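PDB 4RUW: Endonuclease/exonuclease/phosphatase from Beutenbergia cavernae DSM 12333, which belongs to the endonuclease/exonuclease/phosphatase family, pairing a DNase I-like domain with an Ig-like domain, and carries a bound zinc ion. Local coordinates for residues 185-188 / 192-195; 219-224 / 256-261; 242-247 / 369-374. One frame throughout, in Å; residues are numbered along the deposited sequence.

Contact 1. Residues 185-188 / 192-195; sequences TVDV and GDVV
T185-V188 and G192-V195 pair as the two arms of a beta hairpin, close to its turn, in the mixed sheet of the DNase I-like domain that also holds strands 157-166 and 230-233. The short segments run antiparallel at 149°, and the residue pairs follow strict order: V186 with V194 and V188 with G192 are hydrogen-bonded pairs, T185 with V195 and D187 with D193 non-hydrogen-bonded ones. Around V186 and V194 the two bonds are nearly straight, V186 N giving to V194 O at 2.9 Å and V194 N to V186 O at 2.8 Å. Nearer the turn the pairing is less regular. G192 N meets V188 O in its carbonyl plane, whereas V188 N stands well above the plane of the G192 carbonyl, 50° out of it. G192 has a positive phi, at which a side chain would jam against the carbonyl O of the residue before it.

V186, V188 and V194 share the buried face, where H155 and F157 also pack. CG2 of V188 and CG2 of V194, each anti to its own carbonyl carbon, meet there at 4.2 Å. T185, D187, D193 and V195 lie on the other face, which V158 of the neighbouring strand partly covers. T185 turns its methyl rather than its hydroxyl toward D193: with CG2 anti to the backbone N, it rests 3.7 Å from D193 CB, while OG1 lies beside CG2 of V195. The two carboxylates come close, their planes almost perpendicular at 84°, and this proximity of like charges would be expected to cost some energy unless solvent or counter-ions screen it. D187 OD1 and D193 OD1 are 3.6 Å apart.

Contact 2. Residues 219-224 / 256-261; sequences IVLDHV and SWIAED
L221 reaches from the last turn of helix 207-222 to the last turn of helix 251-260, a helix-helix packing contact in the DNase I-like domain. Its CG is anti to the carbonyl carbon (chi1 -68°), and a near-trans chi2 of 175° extends the branch so that CD1 meets the second helix. L221 CD1 lies 3.8 Å from W257 CB. Both leucine methyls approach the isoleucine, with L221 CD1 4.1 Å from I258 CG1. The leucine side chain crosses those of W257 and I258 at about a right angle. W257 offers little more than its CB here: its indole leads away from L221 and forms a cation-pi pair with R218, one helical turn earlier on the leucine's own helix. L263 packs against both L221 and I258, adding a third hydrophobic partner.

D261, the first residue to leave helical geometry, directs its carboxylate toward the leucine. D261 OD2 is 3.7 Å from L221 O and, in one of two modelled conformers of D222, 4.7 Å from D222 OD1, two like charges not in contact. Its closest approach is to the leucine's first side-chain carbon, D261 OD2 lying 3.3 Å from L221 CB.

Contact 3. Residues 242-247 / 369-374; sequences DVPTQP and RGQADD
Neither D242-P247 nor R369-D374 forms regular secondary structure: the first contains a type I beta turn from V243 to Q246, closed by Q246 N to V243 O, and the backbones remain well apart, with CA of P244 and CA of Q371 separated by 9.3 Å. One long side chain spans the interval. Q371 extends from the loop after strand 360-367 of the Ig-like domain to the loop after strand 230-233 of the DNase I-like domain. Its CG is anti to the carbonyl carbon, and a bend at chi2 of 143° turns the terminal amide toward the entry to the turn.

The two ends of that amide have different partners. NE2 of Q371 donates to D242 O at 3.0 Å, through a somewhat bent bond of 144°. The acceptor lies almost in the amide plane of Q371, but NE2 stands above the plane of the D242 carbonyl, 39° out of it. The same nitrogen is also bonded to T241 OG1, its stronger polar partner. OE1 of Q371 lies alongside the proline ring, 3.3 Å from P244 CD and 3.4 Å from P244 CG. These contacts belong to one of two modelled conformers of Q371, so the bridge may not be made all the time.

Each loop has supports of its own. N252 OD1 receives a bond from D242 N, while Q371 O accepts from T399 OG1.

Chemically, this is a small polar bridge at the surface between two domains. Across the segments it is one hydrogen bond, to a main-chain carbonyl, plus the contact with the proline ring, while T241 next door holds the same nitrogen. It thus depends on where the backbone runs rather than on the identity of the D242 side chain.

Overall arrangement
Together the contacts pass from local pairing to packing and then to a link between domains. Contact 1 closes first along the chain, within the hairpin of strands 179-188 and 192-200; helix 207-222, which carries half of contact 2, follows that hairpin directly. Their centres are 20 Å apart and their nearest atoms about 6 Å. Contacts 2 and 3 alternate in sequence, with 242-247 falling between 219-224 and 256-261, and their centres are 23 Å apart. Contacts 1 and 3 lie on opposite sides of the chain's centre, 37 Å between centres. The first two thus join parts of the DNase I-like domain, whereas contact 3 connects it to the Ig-like domain.

Contact 1. Residues 185-188 / 192-195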
loop_
_atom_site.group_PDB
_atom_site.type_symbol
_atom_site.label_atom_id
_atom_site.label_comp_id
_atom_site.label_asym_id
_atom_site.label_seq_id
_atom_site.Cartn_x
_atom_site.Cartn_y
_atom_site.Cartn_z
ATOM N N THR A 185 10.833 11.182 7.457
ATOM C CA THR A 185 10.033 12.328 7.072
ATOM C C THR A 185 10.720 13.084 5.951
ATOM O O THR A 185 11.922 13.369 6.030
ATOM C CB THR A 185 9.801 13.262 8.265
ATOM O OG1 THR A 185 9.082 12.543 9.269
ATOM C CG2 THR A 185 9.005 14.479 7.855
ATOM N N VAL A 186 9.958 13.399 4.907
ATOM C CA VAL A 186 10.457 14.188 3.790
ATOM C C VAL A 186 9.803 15.570 3.805
ATOM O O VAL A 186 8.593 15.685 4.010
ATOM C CB VAL A 186 10.132 13.484 2.460
ATOM C CG1 VAL A 186 10.587 14.320 1.285
ATOM C CG2 VAL A 186 10.785 12.110 2.419
ATOM N N ASP A 187 10.601 16.617 3.612
ATOM C CA ASP A 187 10.078 17.979 3.570
ATOM C C ASP A 187 9.852 18.391 2.116
ATOM O O ASP A 187 10.793 18.745 1.405
ATOM C CB ASP A 187 11.040 18.938 4.265
ATOM C CG ASP A 187 10.487 20.338 4.366
ATOM O OD1 ASP A 187 9.288 20.537 4.071
ATOM O OD2 ASP A 187 11.251 21.246 4.746
ATOM N N VAL A 188 8.606 18.304 1.669
ATOM C CA VAL A 188 8.277 18.516 0.269
ATOM C C VAL A 188 7.842 19.961 0.029
ATOM O O VAL A 188 6.886 20.437 0.640
ATOM C CB VAL A 188 7.143 17.575 -0.162
ATOM C CG1 VAL A 188 6.831 17.759 -1.635
ATOM C CG2 VAL A 188 7.516 16.125 0.140
ATOM N N GLY A 192 4.993 20.609 2.685
ATOM C CA GLY A 192 5.508 20.475 4.032
ATOM C C GLY A 192 5.922 19.042 4.309
ATOM O O GLY A 192 6.187 18.270 3.384
ATOM N N ASP A 193 5.963 18.677 5.586
ATOM C CA ASP A 193 6.451 17.366 5.989
ATOM C C ASP A 193 5.478 16.258 5.612
ATOM O O ASP A 193 4.278 16.346 5.885
ATOM C CB ASP A 193 6.691 17.317 7.499
ATOM C CG ASP A 193 7.882 18.148 7.945
ATOM O OD1 ASP A 193 8.577 18.744 7.097
ATOM O OD2 ASP A 193 8.129 18.184 9.167
ATOM N N VAL A 194 6.013 15.198 5.016
ATOM C CA VAL A 194 5.234 13.998 4.723
ATOM C C VAL A 194 5.999 12.829 5.330
ATOM O O VAL A 194 7.178 12.655 5.035
ATOM C CB VAL A 194 5.057 13.789 3.198
ATOM C CG1 VAL A 194 4.326 12.480 2.930
ATOM C CG2 VAL A 194 4.317 14.970 2.580
ATOM N N VAL A 195 5.343 12.042 6.182
ATOM C CA VAL A 195 5.995 10.879 6.759
ATOM C C VAL A 195 5.879 9.699 5.800
ATOM O O VAL A 195 4.782 9.352 5.371
ATOM C CB VAL A 195 5.386 10.516 8.125
ATOM C CG1 VAL A 195 6.125 9.339 8.738
ATOM C CG2 VAL A 195 5.428 11.725 9.064
#

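Contact 2. Residues 219-224 / 256-261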
loop_
_atom_site.group_PDB
_atom_site.type_symbol
_atom_site.label_atom_id
_atom_site.label_comp_id
_atom_site.label_asym_id
_atom_site.label_seq_id
_atom_site.Cartn_x
_atom_site.Cartn_y
_atom_site.Cartn_z
ATOM N N ILE A 219 2.151 -4.164 13.859
ATOM C CA ILE A 219 3.234 -3.283 14.286
ATOM C C ILE A 219 3.376 -2.113 13.307
ATOM O O ILE A 219 3.491 -0.957 13.714
ATOM C CB ILE A 219 4.548 -4.051 14.419
ATOM C CG1 ILE A 219 4.448 -5.022 15.593
ATOM C CG2 ILE A 219 5.719 -3.099 14.627
ATOM C CD1 ILE A 219 5.472 -6.111 15.572
ATOM N N VAL A 220 3.332 -2.406 12.014
ATOM C CA VAL A 220 3.414 -1.349 11.012
ATOM C C VAL A 220 2.307 -0.314 11.224
ATOM O O VAL A 220 2.563 0.895 11.287
ATOM C CB VAL A 220 3.330 -1.933 9.599
ATOM C CG1 VAL A 220 3.134 -0.841 8.568
ATOM C CG2 VAL A 220 4.581 -2.743 9.303
ATOM N N LEU A 221 1.072 -0.783 11.369
ATOM C CA LEU A 221 -0.053 0.136 11.497
ATOM C C LEU A 221 0.028 0.975 12.764
ATOM O O LEU A 221 -0.357 2.140 12.775
ATOM C CB LEU A 221 -1.378 -0.618 11.430
ATOM C CG LEU A 221 -1.706 -1.243 10.071
ATOM C CD1 LEU A 221 -2.987 -2.063 10.166
ATOM C CD2 LEU A 221 -1.829 -0.169 8.999
ATOM N N ASP A 222 0.545 0.382 13.831
ATOM C CA ASP A 222 0.655 1.112 15.084
ATOM C C ASP A 222 1.712 2.218 15.003
ATOM O O ASP A 222 1.765 3.087 15.861
ATOM C CB ASP A 222 0.896 0.146 16.249
ATOM C CG ASP A 222 -0.347 -0.690 16.580
ATOM O OD1 ASP A 222 -1.434 -0.403 16.036
ATOM O OD2 ASP A 222 -0.251 -1.629 17.398
ATOM N N HIS A 223 2.536 2.184 13.957
ATOM C CA HIS A 223 3.535 3.225 13.707
ATOM C C HIS A 223 3.077 4.303 12.724
ATOM O O HIS A 223 3.813 5.255 12.467
ATOM C CB HIS A 223 4.856 2.612 13.234
ATOM C CG HIS A 223 5.649 1.999 14.337
ATOM N ND1 HIS A 223 5.367 0.751 14.853
ATOM C CD2 HIS A 223 6.705 2.466 15.041
ATOM C CE1 HIS A 223 6.213 0.481 15.831
ATOM N NE2 HIS A 223 7.036 1.504 15.964
ATOM N N VAL A 224 1.872 4.166 12.180
ATOM C CA VAL A 224 1.327 5.185 11.287
ATOM C C VAL A 224 0.422 6.135 12.059
ATOM O O VAL A 224 -0.471 5.704 12.784
ATOM C CB VAL A 224 0.506 4.571 10.141
ATOM C CG1 VAL A 224 -0.004 5.667 9.231
ATOM C CG2 VAL A 224 1.343 3.608 9.354
ATOM N N SER A 256 -9.175 -4.886 6.606
ATOM C CA SER A 256 -10.074 -4.170 7.501
ATOM C C SER A 256 -9.275 -3.369 8.531
ATOM O O SER A 256 -9.652 -2.255 8.864
ATOM C CB SER A 256 -11.078 -5.113 8.179
ATOM O OG SER A 256 -10.513 -5.865 9.245
ATOM N N TRP A 257 -8.164 -3.919 9.010
ATOM C CA TRP A 257 -7.324 -3.200 9.969
ATOM C C TRP A 257 -6.733 -1.944 9.346
ATOM O O TRP A 257 -6.656 -0.891 9.976
ATOM C CB TRP A 257 -6.166 -4.066 10.444
ATOM C CG TRP A 257 -6.526 -5.286 11.211
ATOM C CD1 TRP A 257 -7.737 -5.609 11.746
ATOM C CD2 TRP A 257 -5.645 -6.367 11.521
ATOM N NE1 TRP A 257 -7.657 -6.831 12.383
ATOM C CE2 TRP A 257 -6.382 -7.312 12.259
ATOM C CE3 TRP A 257 -4.294 -6.618 11.263
ATOM C CZ2 TRP A 257 -5.814 -8.494 12.731
ATOM C CZ3 TRP A 257 -3.732 -7.791 11.736
ATOM C CH2 TRP A 257 -4.491 -8.715 12.455
ATOM N N ILE A 258 -6.285 -2.056 8.104
ATOM C CA ILE A 258 -5.684 -0.914 7.424
ATOM C C ILE A 258 -6.730 0.192 7.241
ATOM O O ILE A 258 -6.472 1.370 7.512
ATOM C CB ILE A 258 -5.076 -1.320 6.061
ATOM C CG1 ILE A 258 -3.979 -2.375 6.249
ATOM C CG2 ILE A 258 -4.522 -0.110 5.354
ATOM C CD1 ILE A 258 -3.517 -3.030 4.946
ATOM N N ALA A 259 -7.922 -0.195 6.797
ATOM C CA ALA A 259 -8.988 0.773 6.590
ATOM C C ALA A 259 -9.397 1.435 7.909
ATOM O O ALA A 259 -9.633 2.642 7.949
ATOM C CB ALA A 259 -10.180 0.107 5.924
ATOM N N GLU A 260 -9.500 0.616 9.081
ATOM C CA GLU A 260 -9.847 1.133 10.415
ATOM C C GLU A 260 -8.878 2.199 10.865
ATOM O O GLU A 260 -9.229 3.096 11.628
ATOM C CB GLU A 260 -9.784 0.026 11.478
ATOM C CG GLU A 260 -10.796 -1.092 11.400
ATOM C CD GLU A 260 -10.554 -2.143 12.478
ATOM O OE1 GLU A 260 -9.504 -2.093 13.148
ATOM O OE2 GLU A 260 -11.425 -3.011 12.678
ATOM N N ASP A 261 -7.612 2.091 10.342
ATOM C CA ASP A 261 -6.575 3.039 10.720
ATOM C C ASP A 261 -6.494 4.268 9.818
ATOM O O ASP A 261 -5.506 5.009 9.850
ATOM C CB ASP A 261 -5.232 2.335 10.816
ATOM C CG ASP A 261 -5.022 1.701 12.172
ATOM O OD1 ASP A 261 -5.975 1.703 12.984
ATOM O OD2 ASP A 261 -3.910 1.207 12.432
#

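Contact 3. Residues 242-247 / 369-374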
loop_
_atom_site.group_PDB
_atom_site.type_symbol
_atom_site.label_atom_id
_atom_site.label_comp_id
_atom_site.label_asym_id
_atom_site.label_seq_id
_atom_site.Cartn_x
_atom_site.Cartn_y
_atom_site.Cartn_z
ATOM N N ASP A 242 -9.235 -12.708 0.644
ATOM C CA ASP A 242 -8.707 -14.027 0.963
ATOM C C ASP A 242 -8.406 -14.822 -0.306
ATOM O O ASP A 242 -9.220 -14.872 -1.230
ATOM C CB ASP A 242 -9.713 -14.808 1.805
ATOM C CG ASP A 242 -9.942 -14.199 3.179
ATOM O OD1 ASP A 242 -9.136 -13.354 3.637
ATOM O OD2 ASP A 242 -10.942 -14.589 3.821
ATOM N N VAL A 243 -7.242 -15.463 -0.340
ATOM C CA VAL A 243 -6.880 -16.305 -1.470
ATOM C C VAL A 243 -7.718 -17.576 -1.397
ATOM O O VAL A 243 -7.630 -18.312 -0.423
ATOM C CB VAL A 243 -5.377 -16.652 -1.428
ATOM C CG1 VAL A 243 -5.011 -17.611 -2.546
ATOM C CG2 VAL A 243 -4.536 -15.389 -1.517
ATOM N N PRO A 244 -8.542 -17.840 -2.421
ATOM C CA PRO A 244 -9.489 -18.957 -2.302
ATOM C C PRO A 244 -8.829 -20.331 -2.220
ATOM O O PRO A 244 -9.446 -21.264 -1.705
ATOM C CB PRO A 244 -10.347 -18.837 -3.569
ATOM C CG PRO A 244 -9.543 -18.008 -4.515
ATOM C CD PRO A 244 -8.745 -17.063 -3.655
ATOM N N THR A 245 -7.594 -20.447 -2.698
ATOM C CA THR A 245 -6.872 -21.715 -2.670
ATOM C C THR A 245 -6.118 -21.929 -1.352
ATOM O O THR A 245 -5.478 -22.963 -1.157
ATOM C CB THR A 245 -5.903 -21.821 -3.867
ATOM O OG1 THR A 245 -5.053 -20.666 -3.904
ATOM C CG2 THR A 245 -6.685 -21.891 -5.172
ATOM N N GLN A 246 -6.177 -20.975 -0.433
ATOM C CA GLN A 246 -5.512 -21.049 0.855
ATOM C C GLN A 246 -6.482 -20.898 2.003
ATOM O O GLN A 246 -6.880 -19.817 2.319
ATOM C CB GLN A 246 -4.513 -19.916 1.016
ATOM C CG GLN A 246 -3.265 -19.991 0.248
ATOM C CD GLN A 246 -2.312 -18.941 0.694
ATOM O OE1 GLN A 246 -2.635 -17.804 0.743
ATOM N NE2 GLN A 246 -1.131 -19.357 1.062
ATOM N N PRO A 247 -6.836 -21.977 2.672
ATOM C CA PRO A 247 -7.836 -21.884 3.744
ATOM C C PRO A 247 -7.420 -20.982 4.909
ATOM O O PRO A 247 -8.292 -20.493 5.626
ATOM C CB PRO A 247 -7.997 -23.341 4.214
ATOM C CG PRO A 247 -6.775 -24.047 3.725
ATOM C CD PRO A 247 -6.381 -23.360 2.454
ATOM N N ARG A 369 -15.054 -7.879 -1.620
ATOM C CA ARG A 369 -15.678 -9.185 -1.683
ATOM C C ARG A 369 -15.681 -9.608 -3.143
ATOM O O ARG A 369 -15.992 -8.805 -4.022
ATOM C CB ARG A 369 -17.102 -9.032 -1.151
ATOM C CG ARG A 369 -17.947 -10.263 -1.026
ATOM C CD ARG A 369 -19.246 -9.868 -0.329
ATOM N NE ARG A 369 -20.263 -10.907 -0.406
ATOM C CZ ARG A 369 -20.672 -11.636 0.626
ATOM N NH1 ARG A 369 -20.146 -11.443 1.829
ATOM N NH2 ARG A 369 -21.611 -12.560 0.454
ATOM N N GLY A 370 -15.296 -10.857 -3.395
ATOM C CA GLY A 370 -15.307 -11.406 -4.734
ATOM C C GLY A 370 -14.040 -11.108 -5.507
ATOM O O GLY A 370 -13.341 -10.131 -5.233
ATOM N N GLN A 371 -13.757 -11.960 -6.485
ATOM C CA GLN A 371 -12.622 -11.772 -7.369
ATOM C C GLN A 371 -13.114 -11.717 -8.814
ATOM O O GLN A 371 -13.409 -10.643 -9.325
ATOM C CB GLN A 371 -11.565 -12.855 -7.113
ATOM C CG GLN A 371 -10.745 -12.555 -5.854
ATOM C CD GLN A 371 -10.373 -13.779 -5.031
ATOM O OE1 GLN A 371 -10.509 -14.918 -5.475
ATOM N NE2 GLN A 371 -9.888 -13.539 -3.816
ATOM N N ALA A 372 -13.247 -12.866 -9.464
ATOM C CA ALA A 372 -13.719 -12.894 -10.842
ATOM C C ALA A 372 -15.227 -12.681 -10.947
ATOM O O ALA A 372 -15.713 -12.147 -11.945
ATOM C CB ALA A 372 -13.333 -14.197 -11.513
ATOM N N ASP A 373 -15.956 -13.093 -9.914
ATOM C CA ASP A 373 -17.408 -13.189 -10.000
ATOM C C ASP A 373 -18.134 -12.305 -8.986
ATOM O O ASP A 373 -17.843 -12.324 -7.791
ATOM C CB ASP A 373 -17.844 -14.648 -9.858
ATOM C CG ASP A 373 -17.264 -15.536 -10.947
ATOM O OD1 ASP A 373 -17.445 -15.221 -12.140
ATOM O OD2 ASP A 373 -16.621 -16.549 -10.610
ATOM N N ASP A 374 -19.075 -11.521 -9.497
ATOM C CA ASP A 374 -19.882 -10.608 -8.699
ATOM C C ASP A 374 -21.116 -11.344 -8.177
ATOM O O ASP A 374 -21.931 -11.830 -8.963
ATOM C CB ASP A 374 -20.295 -9.441 -9.596
ATOM C CG ASP A 374 -21.043 -8.345 -8.862
ATOM O OD1 ASP A 374 -21.442 -8.526 -7.690
ATOM O OD2 ASP A 374 -21.238 -7.282 -9.492
#